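Sugar ABC transporter substrate-binding protein, BlMnBP1 (PDB 6I5R) binds mannobiose and probably delivers manno-oligosaccharides, as the extracellular solute-binding protein, to an ABC transporter that supports growth on beta-mannan. Local coordinates at residues Ala150-Asn155 against Ile277-Leu282; Tyr191-Glu196 against Ser261-Glu266; Thr246-Val251 against Gln412-Asp417; Gly270-Gly275 against Pro288-Ala293. All blocks are in the same frame, centred on the assembly; numbering follows the deposited sequence.

In the fold
Contacts 1, 2 and 4 form one continuous block on the same side of the chain's centre, and contact 3 joins it through contact 2. Along the chain, strand 277-283 of contact 1 falls between helix 265-273, which serves contacts 2 and 4, and helix 286-291 of contact 4. N155 ND2 sits 2.8 Å from M272 O, and F194 O of contact 2 lies 2.7 Å from Q412 NE2 of contact 3. W265 and E266 in contact 2 and Q289 in contact 4 grip the same mannose. Contact 3 is remote from contact 4, their centres about 24 Å apart, whereas the centres of contacts 1 and 4 are about 11 Å apart.

Contact 1 (Ala150-Asn155 against Ile277-Leu282); sequences AGIVYN and IATMVL
Strands 150-155 and 277-282 run antiparallel, their segment axes 4.7 Å apart at closest approach and inclined at 159°, and V153 and M280 form a hydrogen-bonded pair at the centre. V153 N donates to M280 O over 2.9 Å, nearly along the C=O axis, while M280 N returns a straighter bond (163° at the hydrogen) to V153 O in its carbonyl plane. N155 N adds a bond to A278 O; toward L282 the pairing weakens. Two CA-H...O contacts fill in between: T279 CA to V153 O, and Y154 CA to A278 O at 3.1 Å. These strands belong to the large mixed sheet of the chain, in which strand 139-155 also pairs with 300-304 and strand 277-283 with 188-190, a sheet covered by helices as in other periplasmic-binding-protein folds. On one face, I152 reaches across with both branches. Its CG2, anti to the backbone N (the CG1 branch has chi1 -62°), rests 3.8 Å from T279 CB, and its CD1 meets V281 CG2 at 4.0 Å. Beside it Y154 touches T279 through CB alone, CB to CG2 4.0 Å, because its ring leads away to meet F159. T279 OG1 turns instead to P189 O. The other face carries V153, M280 and L282, with V153 CG2 4.4 Å from L282 CB; M272 and M290, from helices 265-273 and 286-291, cover it. N155 brings CB to 3.8 Å from I277 O, while its amide caps the following helix through OD1 to V158 N and bonds M272 O through ND2.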
# COMPACT_ATOMS: atom_id res chain seq x y z
N ALA A 150 -1.57 -1.78 7.14
CA ALA A 150 -2.71 -2.45 6.52
C ALA A 150 -3.59 -2.92 7.67
O ALA A 150 -3.13 -3.58 8.60
CB ALA A 150 -2.25 -3.58 5.60
N GLY A 151 -4.84 -2.51 7.64
CA GLY A 151 -5.77 -2.79 8.71
C GLY A 151 -7.14 -2.86 8.13
O GLY A 151 -7.32 -3.19 6.96
N ILE A 152 -8.14 -2.56 8.95
CA ILE A 152 -9.51 -2.54 8.46
C ILE A 152 -10.15 -1.23 8.86
O ILE A 152 -10.14 -0.85 10.03
CB ILE A 152 -10.33 -3.74 8.98
CG1 ILE A 152 -9.70 -5.04 8.45
CG2 ILE A 152 -11.78 -3.59 8.54
CD1 ILE A 152 -10.47 -6.30 8.76
N VAL A 153 -10.72 -0.54 7.88
CA VAL A 153 -11.53 0.63 8.16
C VAL A 153 -12.94 0.17 8.49
O VAL A 153 -13.52 -0.65 7.77
CB VAL A 153 -11.55 1.60 6.95
CG1 VAL A 153 -12.35 2.88 7.28
CG2 VAL A 153 -10.17 1.94 6.54
N TYR A 154 -13.52 0.73 9.55
CA TYR A 154 -14.80 0.22 10.04
C TYR A 154 -15.62 1.37 10.59
O TYR A 154 -15.10 2.44 10.91
CB TYR A 154 -14.59 -0.89 11.08
CG TYR A 154 -14.20 -0.46 12.47
CD1 TYR A 154 -12.88 -0.13 12.79
CD2 TYR A 154 -15.13 -0.43 13.48
CE1 TYR A 154 -12.54 0.23 14.07
CE2 TYR A 154 -14.81 -0.08 14.75
CZ TYR A 154 -13.53 0.27 15.06
OH TYR A 154 -13.26 0.62 16.38
N ASN A 155 -16.92 1.16 10.60
CA ASN A 155 -17.84 2.17 11.10
C ASN A 155 -18.24 1.79 12.53
O ASN A 155 -18.93 0.79 12.74
CB ASN A 155 -19.07 2.28 10.20
CG ASN A 155 -20.01 3.38 10.65
OD1 ASN A 155 -20.46 3.37 11.79
ND2 ASN A 155 -20.28 4.36 9.78
N ILE A 277 -21.92 0.84 4.86
CA ILE A 277 -20.90 -0.19 4.79
C ILE A 277 -20.25 -0.29 6.18
O ILE A 277 -19.92 0.73 6.79
CB ILE A 277 -19.80 0.12 3.75
CG1 ILE A 277 -20.32 0.07 2.31
CG2 ILE A 277 -18.65 -0.83 3.96
CD1 ILE A 277 -19.35 0.73 1.32
N ALA A 278 -20.05 -1.51 6.66
CA ALA A 278 -19.48 -1.65 8.00
C ALA A 278 -17.96 -1.77 7.99
O ALA A 278 -17.29 -1.20 8.86
CB ALA A 278 -20.06 -2.87 8.71
N THR A 279 -17.39 -2.52 7.05
CA THR A 279 -15.94 -2.66 6.98
C THR A 279 -15.42 -2.67 5.55
O THR A 279 -16.11 -3.08 4.62
CB THR A 279 -15.46 -3.94 7.67
OG1 THR A 279 -15.87 -5.08 6.91
CG2 THR A 279 -16.01 -4.05 9.08
N MET A 280 -14.19 -2.19 5.41
CA MET A 280 -13.43 -2.31 4.18
C MET A 280 -11.98 -2.60 4.55
O MET A 280 -11.43 -1.96 5.44
CB MET A 280 -13.52 -1.03 3.33
CG MET A 280 -14.88 -0.90 2.67
SD MET A 280 -14.93 0.35 1.38
CE MET A 280 -15.39 1.80 2.33
N VAL A 281 -11.37 -3.57 3.87
CA VAL A 281 -10.02 -4.01 4.19
C VAL A 281 -9.10 -3.12 3.37
O VAL A 281 -8.87 -3.35 2.18
CB VAL A 281 -9.84 -5.49 3.90
CG1 VAL A 281 -8.39 -5.93 4.16
CG2 VAL A 281 -10.81 -6.29 4.77
N LEU A 282 -8.61 -2.06 3.99
CA LEU A 282 -7.82 -1.04 3.30
C LEU A 282 -6.74 -0.55 4.24
O LEU A 282 -6.86 -0.67 5.45
CB LEU A 282 -8.67 0.15 2.87
CG LEU A 282 -9.79 -0.15 1.89
CD1 LEU A 282 -10.86 0.92 1.96
CD2 LEU A 282 -9.22 -0.26 0.51

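Contact 2 (Tyr191-Glu196 against Ser261-Glu266); sequences YTNFVE and STTDWE. With ZN (zinc ion), chain L; BMA (beta-D-mannopyranose), chain B.
D264 N donates to Y191 OH (2.9 Å, 159° at the hydrogen), arriving at the edge of the phenol ring in its plane. V195 N points as straight to T263 OG1, 3.0 Å away. That hydroxyl is placed between the backbone N and carbonyl carbon of T263 (chi1 61°), where it also meets a water shared with N193 OD1. Another water ties Y191 OH to D264 O, so the phenol oxygen holds D264, N-cap of helix 265-273, directly at N and through water at O. A phenylalanine at Y191 would probably leave D264 N and this water without their common partner and loosen the start of the helix. Nearer the sugar, E196 OE1 binds zinc at 2.2 Å and accepts from W198 NE1, while a water bridges E196 OE2 to W265 N. W265 NE1 donates to O2 of the mannose (3.1 Å) and, weakly, to its ring O5; mannose O1 gives its hydrogen to E266 OE2, whose other oxygen forms a salt bridge with K269. W265 and E266 line the glycan pocket beside W198 and K269. Packing completes the contact: T263 CB lies 3.6 Å from Y191 CZ, N193 ND2 meets W265 CE3 at the indole edge at 3.4 Å with the two planes 69° apart, and E196 CG rests 3.6 Å from W265 CB. The segment 191-196, with a type I turn from N193 to E196, leads from strand 188-190 into helix 197-201; F194 reaches helix 409-420, and Y191 and W265 pack against strand 277-283.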
# COMPACT_ATOMS: atom_id res chain seq x y z
N TYR A 191 -17.45 -4.62 2.30
CA TYR A 191 -17.58 -4.18 0.92
C TYR A 191 -16.28 -4.50 0.22
O TYR A 191 -15.21 -4.08 0.68
CB TYR A 191 -17.89 -2.69 0.85
CG TYR A 191 -18.36 -2.20 -0.48
CD1 TYR A 191 -19.68 -2.28 -0.84
CD2 TYR A 191 -17.48 -1.60 -1.36
CE1 TYR A 191 -20.13 -1.80 -2.05
CE2 TYR A 191 -17.92 -1.11 -2.57
CZ TYR A 191 -19.24 -1.22 -2.92
OH TYR A 191 -19.69 -0.72 -4.12
N THR A 192 -16.35 -5.24 -0.88
CA THR A 192 -15.13 -5.77 -1.44
C THR A 192 -14.41 -4.79 -2.35
O THR A 192 -13.21 -4.93 -2.52
CB THR A 192 -15.37 -7.03 -2.28
OG1 THR A 192 -16.21 -6.69 -3.39
CG2 THR A 192 -15.98 -8.13 -1.47
N ASN A 193 -15.11 -3.81 -2.94
CA ASN A 193 -14.57 -2.98 -4.02
C ASN A 193 -13.91 -3.86 -5.07
O ASN A 193 -12.86 -3.54 -5.62
CB ASN A 193 -13.59 -1.93 -3.49
CG ASN A 193 -14.30 -0.63 -3.12
OD1 ASN A 193 -14.98 -0.06 -3.95
ND2 ASN A 193 -14.16 -0.19 -1.87
N PHE A 194 -14.59 -4.96 -5.38
CA PHE A 194 -14.13 -5.91 -6.39
C PHE A 194 -13.67 -5.21 -7.66
O PHE A 194 -12.68 -5.62 -8.27
CB PHE A 194 -15.29 -6.88 -6.68
CG PHE A 194 -15.05 -7.83 -7.81
CD1 PHE A 194 -15.35 -7.45 -9.12
CD2 PHE A 194 -14.59 -9.11 -7.57
CE1 PHE A 194 -15.14 -8.34 -10.17
CE2 PHE A 194 -14.38 -9.99 -8.61
CZ PHE A 194 -14.66 -9.59 -9.92
N VAL A 195 -14.35 -4.14 -8.07
CA VAL A 195 -14.09 -3.61 -9.41
C VAL A 195 -12.72 -2.94 -9.48
O VAL A 195 -12.11 -2.88 -10.55
CB VAL A 195 -15.21 -2.66 -9.86
CG1 VAL A 195 -14.76 -1.71 -11.00
CG2 VAL A 195 -16.43 -3.45 -10.31
N GLU A 196 -12.21 -2.42 -8.36
CA GLU A 196 -10.89 -1.80 -8.33
C GLU A 196 -9.83 -2.88 -8.16
O GLU A 196 -9.74 -3.52 -7.10
CB GLU A 196 -10.81 -0.77 -7.21
CG GLU A 196 -11.76 0.38 -7.31
CD GLU A 196 -11.57 1.24 -8.56
OE1 GLU A 196 -10.43 1.66 -8.88
OE2 GLU A 196 -12.57 1.51 -9.22
N SER A 261 -19.81 -7.33 -9.11
CA SER A 261 -19.35 -6.89 -10.42
C SER A 261 -19.62 -5.41 -10.66
O SER A 261 -19.11 -4.84 -11.64
CB SER A 261 -20.00 -7.72 -11.54
OG SER A 261 -21.36 -7.36 -11.68
N THR A 262 -20.36 -4.76 -9.78
CA THR A 262 -20.70 -3.36 -9.98
C THR A 262 -20.39 -2.51 -8.75
O THR A 262 -21.00 -1.47 -8.55
CB THR A 262 -22.18 -3.23 -10.36
OG1 THR A 262 -23.01 -3.60 -9.26
CG2 THR A 262 -22.53 -4.10 -11.53
N THR A 263 -19.42 -2.92 -7.93
CA THR A 263 -19.02 -2.04 -6.84
C THR A 263 -18.49 -0.72 -7.38
O THR A 263 -18.03 -0.62 -8.53
CB THR A 263 -17.95 -2.68 -5.96
OG1 THR A 263 -16.77 -2.94 -6.72
CG2 THR A 263 -18.48 -3.95 -5.34
N ASP A 264 -18.50 0.30 -6.52
CA ASP A 264 -18.00 1.61 -6.92
C ASP A 264 -17.20 2.26 -5.79
O ASP A 264 -17.74 2.56 -4.72
CB ASP A 264 -19.15 2.52 -7.35
CG ASP A 264 -18.65 3.88 -7.76
OD1 ASP A 264 -17.97 3.97 -8.81
OD2 ASP A 264 -18.90 4.84 -7.00
N TRP A 265 -15.93 2.53 -6.08
CA TRP A 265 -14.99 2.99 -5.07
C TRP A 265 -15.39 4.35 -4.49
O TRP A 265 -15.45 4.51 -3.27
CB TRP A 265 -13.59 3.04 -5.68
CG TRP A 265 -12.62 3.82 -4.90
CD1 TRP A 265 -11.95 4.91 -5.33
CD2 TRP A 265 -12.23 3.62 -3.53
NE1 TRP A 265 -11.14 5.39 -4.35
CE2 TRP A 265 -11.28 4.61 -3.23
CE3 TRP A 265 -12.57 2.69 -2.54
CZ2 TRP A 265 -10.66 4.72 -1.97
CZ3 TRP A 265 -11.93 2.79 -1.28
CH2 TRP A 265 -11.00 3.80 -1.01
N GLU A 266 -15.67 5.32 -5.36
CA GLU A 266 -15.86 6.69 -4.89
C GLU A 266 -17.10 6.81 -4.03
O GLU A 266 -17.08 7.52 -3.02
CB GLU A 266 -15.95 7.65 -6.07
CG GLU A 266 -14.63 7.85 -6.78
CD GLU A 266 -13.59 8.54 -5.91
OE1 GLU A 266 -13.94 9.01 -4.82
OE2 GLU A 266 -12.42 8.65 -6.34
ZN ZN L . -9.84 2.29 -10.92
C1 BMA B . -8.80 8.32 -5.65
C2 BMA B . -8.17 8.19 -4.24
C3 BMA B . -6.98 7.26 -4.31
C4 BMA B . -7.30 6.01 -5.09
C5 BMA B . -7.94 6.35 -6.44
C6 BMA B . -8.24 5.12 -7.25
O1 BMA B . -9.96 9.05 -5.43
O2 BMA B . -9.17 7.55 -3.38
O3 BMA B . -6.52 6.92 -3.04
O4 BMA B . -6.11 5.26 -5.33
O5 BMA B . -9.12 7.09 -6.20
O6 BMA B . -8.43 5.57 -8.60
O HOH W 1 -20.55 1.90 -3.61
O HOH W 2 -15.01 -0.82 -6.57
O HOH W 3 -15.07 1.29 -8.46
O HOH W 4 -12.08 1.67 -11.89
O HOH W 5 -9.64 3.92 -10.57
O HOH W 6 -8.09 2.00 -10.56
O HOH W 7 -9.57 1.90 -12.88

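Contact 3 (Thr246-Val251 against Gln412-Asp417); sequences TLYDAV and QDIVVD
Apolar contact carries most of the joint between L247, Y248 and V251 of helix 239-252 and I414 and V415 of helix 409-420; no hydrogen bond crosses it. L247 enters between the two partner side chains: its CD2 lies 4.0 Å from V415 CG2 and 4.2 Å from I414 CG2, a chi1 of 174° stretching the branched end away from its own backbone N and across to the other helix. I414 replies with the same CG2 methyl, which lies 3.9 Å from Y248 CB and meets the Y248 ring at its edge, near the plane. One turn on, V251 is the closing contact, its CG1 methyl set against a backbone carbonyl, 3.7 Å from V415 O, and its CG2 4.3 Å from V415 CG1.

The polar groups at the margin find their partners elsewhere. Y248 OH bonds to R423 O, and D417, near the far end of the Y248 ring, forms a salt bridge through OD2 with R423 NE; D413 OD2 pairs with R423 NH2. The two acidic residues thus share one guanidinium group, which probably offsets the repulsion between their carboxylates.

Both helices run in broadly the same direction, their segment axes 33° apart and 8.8 Å at closest approach, a spacing that brings branched aliphatic side chains into direct touch. W432 and I428 of helix 425-443 extend the apolar cluster, and F194 and Y260 border V415. It is parallel helix-helix packing within the helical layer of a solute-binding-protein lobe, away from the bound sugar.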
# COMPACT_ATOMS: atom_id res chain seq x y z
N THR A 246 -10.36 -15.37 4.93
CA THR A 246 -11.23 -14.32 5.45
C THR A 246 -12.08 -13.72 4.34
O THR A 246 -13.30 -13.58 4.48
CB THR A 246 -10.39 -13.23 6.11
OG1 THR A 246 -9.76 -13.76 7.29
CG2 THR A 246 -11.27 -12.05 6.49
N LEU A 247 -11.45 -13.36 3.22
CA LEU A 247 -12.21 -12.81 2.11
C LEU A 247 -13.16 -13.87 1.55
O LEU A 247 -14.34 -13.59 1.32
CB LEU A 247 -11.28 -12.32 1.01
CG LEU A 247 -11.99 -11.87 -0.26
CD1 LEU A 247 -12.88 -10.69 -0.04
CD2 LEU A 247 -10.91 -11.51 -1.30
N TYR A 248 -12.65 -15.08 1.32
CA TYR A 248 -13.47 -16.16 0.78
C TYR A 248 -14.72 -16.37 1.64
O TYR A 248 -15.84 -16.41 1.13
CB TYR A 248 -12.66 -17.47 0.70
CG TYR A 248 -13.43 -18.61 0.07
CD1 TYR A 248 -14.40 -19.30 0.78
CD2 TYR A 248 -13.22 -18.97 -1.25
CE1 TYR A 248 -15.13 -20.30 0.21
CE2 TYR A 248 -13.94 -20.00 -1.84
CZ TYR A 248 -14.91 -20.66 -1.09
OH TYR A 248 -15.66 -21.68 -1.64
N ASP A 249 -14.53 -16.50 2.95
CA ASP A 249 -15.66 -16.82 3.82
C ASP A 249 -16.66 -15.68 3.87
O ASP A 249 -17.87 -15.91 3.93
CB ASP A 249 -15.16 -17.11 5.24
CG ASP A 249 -14.54 -18.48 5.36
OD1 ASP A 249 -14.67 -19.29 4.42
OD2 ASP A 249 -13.90 -18.72 6.41
N ALA A 250 -16.17 -14.44 3.91
CA ALA A 250 -17.08 -13.30 3.97
C ALA A 250 -18.00 -13.28 2.76
O ALA A 250 -19.18 -12.94 2.88
CB ALA A 250 -16.28 -12.01 4.05
N VAL A 251 -17.47 -13.61 1.58
CA VAL A 251 -18.29 -13.66 0.37
C VAL A 251 -19.21 -14.88 0.39
O VAL A 251 -20.40 -14.80 0.05
CB VAL A 251 -17.39 -13.67 -0.88
CG1 VAL A 251 -18.22 -13.81 -2.16
CG2 VAL A 251 -16.54 -12.39 -0.92
N GLN A 412 -9.77 -11.26 -7.22
CA GLN A 412 -11.09 -11.26 -7.84
C GLN A 412 -11.57 -12.69 -8.05
O GLN A 412 -12.74 -12.99 -7.83
CB GLN A 412 -11.05 -10.47 -9.16
CG GLN A 412 -10.93 -8.97 -8.92
CD GLN A 412 -10.70 -8.14 -10.17
OE1 GLN A 412 -10.17 -8.64 -11.17
NE2 GLN A 412 -11.10 -6.86 -10.12
N ASP A 413 -10.65 -13.60 -8.39
CA ASP A 413 -11.03 -15.00 -8.59
C ASP A 413 -11.51 -15.62 -7.28
O ASP A 413 -12.46 -16.40 -7.27
CB ASP A 413 -9.86 -15.79 -9.17
CG ASP A 413 -10.26 -17.18 -9.60
OD1 ASP A 413 -11.29 -17.28 -10.29
OD2 ASP A 413 -9.51 -18.16 -9.29
N ILE A 414 -10.88 -15.25 -6.16
CA ILE A 414 -11.39 -15.72 -4.87
C ILE A 414 -12.85 -15.31 -4.71
O ILE A 414 -13.70 -16.13 -4.33
CB ILE A 414 -10.53 -15.17 -3.71
CG1 ILE A 414 -9.11 -15.73 -3.78
CG2 ILE A 414 -11.17 -15.56 -2.38
CD1 ILE A 414 -8.15 -15.19 -2.75
N VAL A 415 -13.15 -14.04 -4.97
CA VAL A 415 -14.52 -13.55 -4.83
C VAL A 415 -15.45 -14.31 -5.77
O VAL A 415 -16.55 -14.72 -5.39
CB VAL A 415 -14.58 -12.04 -5.10
CG1 VAL A 415 -16.03 -11.52 -5.13
CG2 VAL A 415 -13.76 -11.28 -4.08
N VAL A 416 -15.02 -14.48 -7.02
CA VAL A 416 -15.86 -15.15 -8.00
C VAL A 416 -16.11 -16.58 -7.56
O VAL A 416 -17.24 -17.08 -7.62
CB VAL A 416 -15.19 -15.14 -9.39
CG1 VAL A 416 -15.93 -16.05 -10.30
CG2 VAL A 416 -15.14 -13.75 -9.98
N ASP A 417 -15.05 -17.29 -7.14
CA ASP A 417 -15.17 -18.71 -6.82
C ASP A 417 -16.01 -18.90 -5.57
O ASP A 417 -16.84 -19.83 -5.50
CB ASP A 417 -13.77 -19.34 -6.63
CG ASP A 417 -13.00 -19.46 -7.92
OD1 ASP A 417 -13.53 -19.01 -8.94
OD2 ASP A 417 -11.86 -19.95 -7.90

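Contact 4 (Gly270-Gly275 against Pro288-Ala293); sequences GKMNNG and PQMKQA. With BMA (beta-D-mannopyranose), chain B.
A chi1 of -169° swings the N273 amide away from its own backbone N and chi2 of -85° turns it steeply, laying the side chain toward the backbone carbonyls of M290 and K291, while M290, its chain bent beyond CG, folds its sulfur back over M272. N273 ND2 then donates to M290 O across 2.9 Å, with 152° at the hydrogen and the donor somewhat tilted from the carbonyl plane. The same carbonyl accepts A293 N from its own segment, so two N-H groups grip one oxygen, and ND2 also lies 3.2 Å from K291 O. N273 OD1 takes H296 N, which fixes the rotation of the amide from its other end. Cut back to alanine, N273 would probably leave M290 O with A293 N alone and H296 N without its acceptor, freeing the 290-293 backbone to shift.

M272 and M290 cross at about a right angle, M290 SD 3.9 Å from M272 CB. A293 CB sits 3.6 Å from G270 N, against the backbone of helix 265-273, and a water links A293 O to N274 ND2. G275 ends helix 265-273 in a Schellman motif.

Away from this joint, Q289 reaches the glycan: mannose O2 donates to its OE1 at 2.5 Å, and its NE2 donates to O3. Helices 265-273 and 286-291 are the consecutive neighbours of strand 277-283, and M272 and M290 pack together onto M280 of that strand and I300 of strand 300-304.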
# COMPACT_ATOMS: atom_id res chain seq x y z
N GLY A 270 -18.51 7.53 0.78
CA GLY A 270 -19.65 8.14 1.43
C GLY A 270 -20.49 7.11 2.16
O GLY A 270 -21.04 7.39 3.24
N LYS A 271 -20.60 5.91 1.60
CA LYS A 271 -21.40 4.87 2.23
C LYS A 271 -20.81 4.44 3.57
O LYS A 271 -21.56 4.22 4.52
CB LYS A 271 -21.53 3.67 1.30
CG LYS A 271 -22.38 3.91 0.07
CD LYS A 271 -22.59 2.59 -0.65
CE LYS A 271 -23.29 2.74 -1.95
NZ LYS A 271 -23.16 1.48 -2.70
N MET A 272 -19.48 4.30 3.66
CA MET A 272 -18.83 4.01 4.94
C MET A 272 -19.12 5.12 5.94
O MET A 272 -19.50 4.85 7.10
CB MET A 272 -17.32 3.87 4.72
CG MET A 272 -16.45 4.05 5.97
SD MET A 272 -16.60 2.65 7.07
CE MET A 272 -15.68 1.47 6.11
N ASN A 273 -18.95 6.38 5.52
CA ASN A 273 -19.16 7.51 6.42
C ASN A 273 -20.57 7.52 6.96
O ASN A 273 -20.81 7.89 8.12
CB ASN A 273 -18.87 8.81 5.66
CG ASN A 273 -18.79 10.02 6.57
OD1 ASN A 273 -19.82 10.64 6.90
ND2 ASN A 273 -17.58 10.37 6.99
N ASN A 274 -21.53 7.10 6.15
CA ASN A 274 -22.93 7.20 6.53
C ASN A 274 -23.47 5.91 7.11
O ASN A 274 -24.68 5.82 7.38
CB ASN A 274 -23.76 7.63 5.33
CG ASN A 274 -23.47 9.10 4.92
OD1 ASN A 274 -23.38 10.01 5.77
ND2 ASN A 274 -23.27 9.31 3.63
N GLY A 275 -22.61 4.90 7.28
CA GLY A 275 -23.00 3.67 7.94
C GLY A 275 -23.74 2.67 7.08
O GLY A 275 -24.47 1.84 7.63
N PRO A 288 -8.61 9.03 6.39
CA PRO A 288 -9.05 10.41 6.13
C PRO A 288 -10.00 10.53 4.94
O PRO A 288 -10.88 11.39 4.93
CB PRO A 288 -7.73 11.16 5.87
CG PRO A 288 -6.78 10.11 5.38
CD PRO A 288 -7.15 8.89 6.23
N GLN A 289 -9.85 9.67 3.93
CA GLN A 289 -10.74 9.75 2.78
C GLN A 289 -12.16 9.33 3.14
O GLN A 289 -13.13 9.86 2.59
CB GLN A 289 -10.20 8.86 1.66
CG GLN A 289 -8.88 9.31 1.09
CD GLN A 289 -8.45 8.51 -0.13
OE1 GLN A 289 -9.26 7.99 -0.87
NE2 GLN A 289 -7.15 8.40 -0.31
N MET A 290 -12.29 8.31 3.99
CA MET A 290 -13.61 7.95 4.51
C MET A 290 -14.16 9.05 5.41
O MET A 290 -15.36 9.35 5.37
CB MET A 290 -13.53 6.64 5.30
CG MET A 290 -12.96 5.44 4.54
SD MET A 290 -13.95 5.02 3.14
CE MET A 290 -12.81 4.00 2.17
N LYS A 291 -13.31 9.68 6.22
CA LYS A 291 -13.83 10.64 7.18
C LYS A 291 -14.30 11.90 6.48
O LYS A 291 -15.27 12.54 6.92
CB LYS A 291 -12.74 11.01 8.19
CG LYS A 291 -12.43 9.96 9.24
CD LYS A 291 -11.37 10.46 10.18
CE LYS A 291 -11.17 9.46 11.29
NZ LYS A 291 -12.44 9.06 11.94
N GLN A 292 -13.59 12.30 5.43
CA GLN A 292 -13.92 13.47 4.63
C GLN A 292 -15.13 13.23 3.74
O GLN A 292 -15.66 14.19 3.17
CB GLN A 292 -12.73 13.85 3.77
CG GLN A 292 -11.56 14.39 4.53
CD GLN A 292 -10.24 14.32 3.74
OE1 GLN A 292 -10.18 13.78 2.59
NE2 GLN A 292 -9.17 14.88 4.33
N ALA A 293 -15.58 12.00 3.60
CA ALA A 293 -16.61 11.75 2.60
C ALA A 293 -18.01 12.11 3.08
O ALA A 293 -18.94 11.99 2.28
CB ALA A 293 -16.63 10.28 2.18
C1 BMA B . -8.80 8.32 -5.65
C2 BMA B . -8.17 8.19 -4.24
C3 BMA B . -6.98 7.26 -4.31
C4 BMA B . -7.30 6.01 -5.09
C5 BMA B . -7.94 6.35 -6.44
C6 BMA B . -8.24 5.12 -7.25
O1 BMA B . -9.96 9.05 -5.43
O2 BMA B . -9.17 7.55 -3.38
O3 BMA B . -6.52 6.92 -3.04
O4 BMA B . -6.11 5.26 -5.33
O5 BMA B . -9.12 7.09 -6.20
O6 BMA B . -8.43 5.57 -8.60
O HOH W 8 -21.86 11.45 2.09